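Uncharacterized N-acetyltransferase SSO0209 (Sulfolobus solfataricus P2, PDB 4R3L) transfers an acetyl group from acetyl-CoA to the free alpha-amino group of protein N-termini, preferring those that begin with serine. Local coordinates at residues A[42-53]-A[64-72]. Sequence-based numbering, arbitrary orientation.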
ATOM      1  N   PHE A  42      -3.421  -8.381   9.608  1.00 17.67           N
ATOM      2  CA  PHE A  42      -2.791  -7.104   9.945  1.00 19.16           C
ATOM      3  C   PHE A  42      -1.648  -7.330  10.924  1.00 19.22           C
ATOM      4  O   PHE A  42      -0.578  -6.761  10.768  1.00 16.54           O
ATOM      5  CB  PHE A  42      -3.811  -6.118  10.515  1.00 17.31           C
ATOM      6  CG  PHE A  42      -4.792  -5.610   9.494  1.00 18.52           C
ATOM      7  CD1 PHE A  42      -4.456  -4.540   8.674  1.00 19.32           C
ATOM      8  CD2 PHE A  42      -6.034  -6.201   9.342  1.00 20.70           C
ATOM      9  CE1 PHE A  42      -5.354  -4.063   7.730  1.00 24.39           C
ATOM     10  CE2 PHE A  42      -6.930  -5.731   8.387  1.00 23.66           C
ATOM     11  CZ  PHE A  42      -6.585  -4.666   7.589  1.00 26.45           C
ATOM     12  N   VAL A  43      -1.852  -8.207  11.909  1.00 16.46           N
ATOM     13  CA  VAL A  43      -0.824  -8.447  12.913  1.00 16.66           C
ATOM     14  C   VAL A  43       0.434  -9.039  12.291  1.00 18.48           C
ATOM     15  O   VAL A  43       1.549  -8.616  12.614  1.00 18.66           O
ATOM     16  CB  VAL A  43      -1.354  -9.376  14.048  1.00 17.72           C
ATOM     17  CG1 VAL A  43      -0.205  -9.882  14.922  1.00 21.63           C
ATOM     18  CG2 VAL A  43      -2.357  -8.621  14.874  1.00 17.82           C
ATOM     19  N   GLU A  44       0.277  -9.994  11.380  1.00 18.28           N
ATOM     20  CA  GLU A  44       1.460 -10.618  10.807  1.00 18.59           C
ATOM     21  C   GLU A  44       2.235  -9.654   9.925  1.00 20.33           C
ATOM     22  O   GLU A  44       3.458  -9.691   9.895  1.00 19.20           O
ATOM     23  CB  GLU A  44       1.090 -11.869  10.027  1.00 20.48           C
ATOM     24  CG  GLU A  44       0.740 -12.984  11.009  1.00 18.26           C
ATOM     25  CD  GLU A  44       0.317 -14.266  10.347  1.00 24.16           C
ATOM     26  OE1 GLU A  44      -0.889 -14.581  10.413  1.00 24.78           O
ATOM     27  OE2 GLU A  44       1.192 -14.973   9.805  1.00 29.78           O
ATOM     28  N   HIS A  45       1.528  -8.801   9.195  1.00 16.68           N
ATOM     29  CA  HIS A  45       2.240  -7.833   8.359  1.00 16.29           C
ATOM     30  C   HIS A  45       2.943  -6.796   9.226  1.00 18.73           C
ATOM     31  O   HIS A  45       4.033  -6.325   8.880  1.00 20.55           O
ATOM     32  CB  HIS A  45       1.278  -7.163   7.367  1.00 18.36           C
ATOM     33  CG  HIS A  45       0.891  -8.049   6.226  1.00 20.21           C
ATOM     34  ND1 HIS A  45       0.118  -9.177   6.392  1.00 23.42           N
ATOM     35  CD2 HIS A  45       1.198  -7.991   4.907  1.00 20.12           C
ATOM     36  CE1 HIS A  45      -0.046  -9.774   5.223  1.00 23.19           C
ATOM     37  NE2 HIS A  45       0.590  -9.069   4.305  1.00 20.91           N
ATOM     38  N   LEU A  46       2.347  -6.444  10.364  1.00 16.24           N
ATOM     39  CA  LEU A  46       3.023  -5.523  11.271  1.00 18.27           C
ATOM     40  C   LEU A  46       4.276  -6.188  11.858  1.00 20.55           C
ATOM     41  O   LEU A  46       5.337  -5.584  11.894  1.00 21.13           O
ATOM     42  CB  LEU A  46       2.077  -5.049  12.380  1.00 19.84           C
ATOM     43  CG  LEU A  46       2.683  -4.113  13.427  1.00 23.53           C
ATOM     44  CD1 LEU A  46       3.207  -2.857  12.762  1.00 22.02           C
ATOM     45  CD2 LEU A  46       1.667  -3.772  14.504  1.00 24.55           C
ATOM     46  N   LYS A  47       4.176  -7.451  12.276  1.00 23.84           N
ATOM     47  CA  LYS A  47       5.339  -8.104  12.858  1.00 22.87           C
ATOM     48  C   LYS A  47       6.438  -8.435  11.842  1.00 21.27           C
ATOM     49  O   LYS A  47       7.620  -8.375  12.172  1.00 27.58           O
ATOM     50  CB  LYS A  47       4.905  -9.370  13.608  1.00 22.75           C
ATOM     51  CG  LYS A  47       3.973  -9.011  14.754  1.00 23.95           C
ATOM     52  CD  LYS A  47       3.866 -10.077  15.817  1.00 28.94           C
ATOM     53  CE  LYS A  47       2.986  -9.581  16.970  1.00 32.30           C
ATOM     54  NZ  LYS A  47       3.644  -8.515  17.799  1.00 39.04           N
ATOM     55  N   GLU A  48       6.064  -8.776  10.615  1.00 20.27           N
ATOM     56  CA  GLU A  48       7.060  -9.158   9.624  1.00 21.62           C
ATOM     57  C   GLU A  48       7.661  -7.971   8.845  1.00 23.85           C
ATOM     58  O   GLU A  48       8.831  -8.012   8.458  1.00 22.91           O
ATOM     59  CB  GLU A  48       6.458 -10.155   8.638  1.00 21.90           C
ATOM     60  CG  GLU A  48       5.987 -11.457   9.293  1.00 26.52           C
ATOM     61  CD  GLU A  48       5.295 -12.400   8.316  1.00 34.22           C
ATOM     62  OE1 GLU A  48       4.976 -11.971   7.193  1.00 42.09           O
ATOM     63  OE2 GLU A  48       5.072 -13.573   8.676  1.00 43.76           O
ATOM     64  N   TYR A  49       6.862  -6.933   8.595  1.00 23.18           N
ATOM     65  CA  TYR A  49       7.297  -5.835   7.705  1.00 21.21           C
ATOM     66  C   TYR A  49       7.016  -4.476   8.317  1.00 22.27           C
ATOM     67  O   TYR A  49       6.755  -3.496   7.601  1.00 20.29           O
ATOM     68  CB  TYR A  49       6.590  -5.916   6.345  1.00 20.61           C
ATOM     69  CG  TYR A  49       6.372  -7.323   5.818  1.00 20.54           C
ATOM     70  CD1 TYR A  49       7.435  -8.087   5.366  1.00 21.39           C
ATOM     71  CD2 TYR A  49       5.095  -7.873   5.760  1.00 21.86           C
ATOM     72  CE1 TYR A  49       7.240  -9.366   4.882  1.00 25.93           C
ATOM     73  CE2 TYR A  49       4.891  -9.162   5.275  1.00 26.44           C
ATOM     74  CZ  TYR A  49       5.974  -9.897   4.831  1.00 28.88           C
ATOM     75  OH  TYR A  49       5.786 -11.177   4.338  1.00 30.32           O
ATOM     76  N   GLY A  50       7.090  -4.414   9.640  1.00 18.29           N
ATOM     77  CA  GLY A  50       6.643  -3.259  10.388  1.00 19.22           C
ATOM     78  C   GLY A  50       7.366  -1.959  10.090  1.00 19.22           C
ATOM     79  O   GLY A  50       6.788  -0.896  10.257  1.00 19.04           O
ATOM     80  N   LEU A  51       8.614  -2.033   9.651  1.00 22.91           N
ATOM     81  CA  LEU A  51       9.378  -0.811   9.400  1.00 21.45           C
ATOM     82  C   LEU A  51       8.801  -0.007   8.244  1.00 22.42           C
ATOM     83  O   LEU A  51       9.028   1.217   8.151  1.00 19.89           O
ATOM     84  CB  LEU A  51      10.843  -1.139   9.132  1.00 21.31           C
ATOM     85  CG  LEU A  51      11.528  -1.746  10.360  1.00 26.42           C
ATOM     86  CD1 LEU A  51      12.922  -2.205  10.026  1.00 29.74           C
ATOM     87  CD2 LEU A  51      11.550  -0.713  11.474  1.00 29.01           C
ATOM     88  N   ALA A  52       8.041  -0.675   7.378  1.00 16.69           N
ATOM     89  CA  ALA A  52       7.443   0.001   6.221  1.00 20.49           C
ATOM     90  C   ALA A  52       5.918   0.176   6.365  1.00 20.09           C
ATOM     91  O   ALA A  52       5.237   0.599   5.411  1.00 15.59           O
ATOM     92  CB  ALA A  52       7.785  -0.774   4.915  1.00 16.51           C
ATOM     93  N   PHE A  53       5.404  -0.117   7.564  1.00 16.54           N
ATOM     94  CA  PHE A  53       3.973  -0.061   7.882  1.00 15.23           C
ATOM     95  C   PHE A  53       3.731   1.244   8.646  1.00 17.78           C
ATOM     96  O   PHE A  53       4.132   1.388   9.813  1.00 17.79           O
ATOM     97  CB  PHE A  53       3.578  -1.287   8.759  1.00 14.12           C
ATOM     98  CG  PHE A  53       2.100  -1.606   8.834  1.00 14.98           C
ATOM     99  CD1 PHE A  53       1.694  -2.953   8.954  1.00 16.88           C
ATOM    100  CD2 PHE A  53       1.121  -0.629   8.743  1.00 17.08           C
ATOM    101  CE1 PHE A  53       0.343  -3.282   9.028  1.00 15.75           C
ATOM    102  CE2 PHE A  53      -0.239  -0.966   8.809  1.00 14.94           C
ATOM    103  CZ  PHE A  53      -0.617  -2.296   8.950  1.00 17.36           C
ATOM    104  N   GLY A  64      -5.417   7.106   8.584  1.00 23.02           N
ATOM    105  CA  GLY A  64      -4.976   6.473   7.354  1.00 17.96           C
ATOM    106  C   GLY A  64      -3.863   5.499   7.637  1.00 19.03           C
ATOM    107  O   GLY A  64      -3.265   5.552   8.709  1.00 16.67           O
ATOM    108  N   TYR A  65      -3.592   4.589   6.701  1.00 15.27           N
ATOM    109  CA  TYR A  65      -2.505   3.650   6.920  1.00 13.67           C
ATOM    110  C   TYR A  65      -1.999   3.124   5.603  1.00 14.42           C
ATOM    111  O   TYR A  65      -2.686   3.216   4.577  1.00 15.25           O
ATOM    112  CB  TYR A  65      -2.968   2.483   7.817  1.00 15.55           C
ATOM    113  CG  TYR A  65      -3.929   1.568   7.104  1.00 15.39           C
ATOM    114  CD1 TYR A  65      -3.472   0.464   6.403  1.00 18.00           C
ATOM    115  CD2 TYR A  65      -5.298   1.822   7.111  1.00 17.95           C
ATOM    116  CE1 TYR A  65      -4.354  -0.374   5.732  1.00 18.63           C
ATOM    117  CE2 TYR A  65      -6.187   0.996   6.435  1.00 17.67           C
ATOM    118  CZ  TYR A  65      -5.708  -0.090   5.739  1.00 20.00           C
ATOM    119  OH  TYR A  65      -6.584  -0.928   5.076  1.00 23.25           O
ATOM    120  N   ILE A  66      -0.808   2.543   5.638  1.00 12.45           N
ATOM    121  CA  ILE A  66      -0.305   1.787   4.506  1.00 12.57           C
ATOM    122  C   ILE A  66       0.325   0.507   5.024  1.00 14.67           C
ATOM    123  O   ILE A  66       1.173   0.540   5.909  1.00 14.58           O
ATOM    124  CB  ILE A  66       0.720   2.601   3.667  1.00 14.81           C
ATOM    125  CG1 ILE A  66       1.193   1.778   2.459  1.00 12.74           C
ATOM    126  CG2 ILE A  66       1.909   3.068   4.525  1.00 14.51           C
ATOM    127  CD1 ILE A  66       2.043   2.599   1.469  1.00 13.44           C
ATOM    128  N   MET A  67      -0.117  -0.622   4.473  1.00 14.29           N
ATOM    129  CA  MET A  67       0.371  -1.931   4.904  1.00 11.81           C
ATOM    130  C   MET A  67       1.164  -2.582   3.791  1.00 14.01           C
ATOM    131  O   MET A  67       0.622  -2.820   2.715  1.00 16.38           O
ATOM    132  CB  MET A  67      -0.813  -2.830   5.310  1.00 15.39           C
ATOM    133  CG  MET A  67      -0.424  -4.251   5.581  1.00 15.90           C
ATOM    134  SD  MET A  67      -1.762  -5.160   6.435  1.00 18.96           S
ATOM    135  CE  MET A  67      -3.061  -5.092   5.200  1.00 22.29           C
ATOM    136  N   PRO A  68       2.449  -2.877   4.044  1.00 13.93           N
ATOM    137  CA  PRO A  68       3.358  -3.399   3.034  1.00 16.12           C
ATOM    138  C   PRO A  68       3.565  -4.907   3.140  1.00 18.10           C
ATOM    139  O   PRO A  68       3.228  -5.514   4.164  1.00 17.94           O
ATOM    140  CB  PRO A  68       4.663  -2.674   3.373  1.00 17.00           C
ATOM    141  CG  PRO A  68       4.659  -2.739   4.884  1.00 19.08           C
ATOM    142  CD  PRO A  68       3.182  -2.558   5.289  1.00 16.98           C
ATOM    143  N   ARG A  69       4.140  -5.479   2.089  1.00 18.82           N
ATOM    144  CA  ARG A  69       4.652  -6.844   2.120  1.00 19.23           C
ATOM    145  C   ARG A  69       5.988  -6.821   1.394  1.00 20.59           C
ATOM    146  O   ARG A  69       6.108  -6.188   0.350  1.00 23.73           O
ATOM    147  CB  ARG A  69       3.679  -7.817   1.452  1.00 22.38           C
ATOM    148  CG  ARG A  69       4.127  -9.264   1.473  1.00 27.57           C
ATOM    149  CD  ARG A  69       3.372 -10.030   0.402  1.00 28.86           C
ATOM    150  NE  ARG A  69       3.242 -11.441   0.713  1.00 42.41           N
ATOM    151  CZ  ARG A  69       2.794 -12.341  -0.154  1.00 41.25           C
ATOM    152  NH1 ARG A  69       2.462 -11.959  -1.384  1.00 39.86           N
ATOM    153  NH2 ARG A  69       2.687 -13.614   0.203  1.00 41.07           N
ATOM    154  N   ILE A  70       6.995  -7.489   1.943  1.00 18.25           N
ATOM    155  CA  ILE A  70       8.310  -7.505   1.317  1.00 19.65           C
ATOM    156  C   ILE A  70       8.541  -8.873   0.667  1.00 21.31           C
ATOM    157  O   ILE A  70       8.291  -9.908   1.295  1.00 23.86           O
ATOM    158  CB  ILE A  70       9.429  -7.211   2.323  1.00 21.80           C
ATOM    159  CG1 ILE A  70       9.219  -5.837   2.978  1.00 22.43           C
ATOM    160  CG2 ILE A  70      10.779  -7.288   1.621  1.00 24.30           C
ATOM    161  CD1 ILE A  70       9.231  -4.693   1.963  1.00 22.03           C
ATOM    162  N   GLU A  71       8.995  -8.877  -0.585  1.00 19.11           N
ATOM    163  CA  GLU A  71       9.077 -10.125  -1.358  1.00 24.02           C
ATOM    164  C   GLU A  71      10.417 -10.293  -2.081  1.00 21.38           C
ATOM    165  O   GLU A  71      11.138  -9.331  -2.276  1.00 20.59           O
ATOM    166  CB  GLU A  71       7.939 -10.172  -2.380  1.00 24.89           C
ATOM    167  CG  GLU A  71       6.568  -9.882  -1.782  1.00 24.73           C
ATOM    168  CD  GLU A  71       5.499  -9.635  -2.833  1.00 22.08           C
ATOM    169  OE1 GLU A  71       5.847  -9.285  -3.979  1.00 23.64           O
ATOM    170  OE2 GLU A  71       4.313  -9.793  -2.500  1.00 24.96           O
ATOM    171  N   TRP A  72      10.751 -11.521  -2.460  1.00 21.30           N
ATOM    172  CA  TRP A  72      11.910 -11.750  -3.328  1.00 21.65           C
ATOM    173  C   TRP A  72      11.435 -12.614  -4.478  1.00 21.28           C
ATOM    174  O   TRP A  72      10.798 -13.643  -4.264  1.00 23.47           O
ATOM    175  CB  TRP A  72      13.073 -12.416  -2.575  1.00 25.86           C
ATOM    176  CG  TRP A  72      14.243 -12.713  -3.472  1.00 26.68           C
ATOM    177  CD1 TRP A  72      15.116 -11.808  -4.022  1.00 30.40           C
ATOM    178  CD2 TRP A  72      14.651 -14.001  -3.937  1.00 30.25           C
ATOM    179  NE1 TRP A  72      16.043 -12.465  -4.805  1.00 29.11           N
ATOM    180  CE2 TRP A  72      15.782 -13.800  -4.766  1.00 29.13           C
ATOM    181  CE3 TRP A  72      14.171 -15.294  -3.742  1.00 28.17           C
ATOM    182  CZ2 TRP A  72      16.433 -14.865  -5.391  1.00 34.26           C
ATOM    183  CZ3 TRP A  72      14.826 -16.346  -4.359  1.00 33.65           C
ATOM    184  CH2 TRP A  72      15.945 -16.126  -5.175  1.00 31.32           C
TER
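In the N-terminal half of the GNAT fold, helix 39-49 packs on strand 61-72 of the central sheet; the short axes of 42-49 and 64-72 cross at 63° and approach to 8.4 Å. Tyr49 lays one ring face on the strand backbone: Arg69 CA makes a CH-pi contact 4.0 Å from the Tyr49 ring centroid, 17° off its normal, with Ile70 N over the same face. Glu48 CB lies over the centre of the opposite face, and Tyr49 CD1 is 3.7 Å from Ile70 CG1. A serine in place of Tyr49 would probably leave this strand surface and Ile70 CG1 without their cover. In the 3-10 segment 50-52, which leads toward strand 54-58, the antiparallel neighbour of 61-72 in the GNAT sheet, Ala52 CB rests 3.7 Å from Pro68 CG. Met67 lies among Phe42, His45 and Phe53. Its CB sits over one face of Phe53, 3.7 Å from Phe53 CZ; with CG anti to the backbone N (chi1 172°), the chain runs on alongside that ring to bring SD to 3.6 Å from Phe42 CD1, a Met-aromatic contact. The buried Pro68 O has no hydrogen-bonding partner, although His45 CD2 approaches it at 3.3 Å in the imidazole plane; His45 ND1 hydrogen-bonds to Phe41 O. Phe42 also touches the substrate-binding Tyr37.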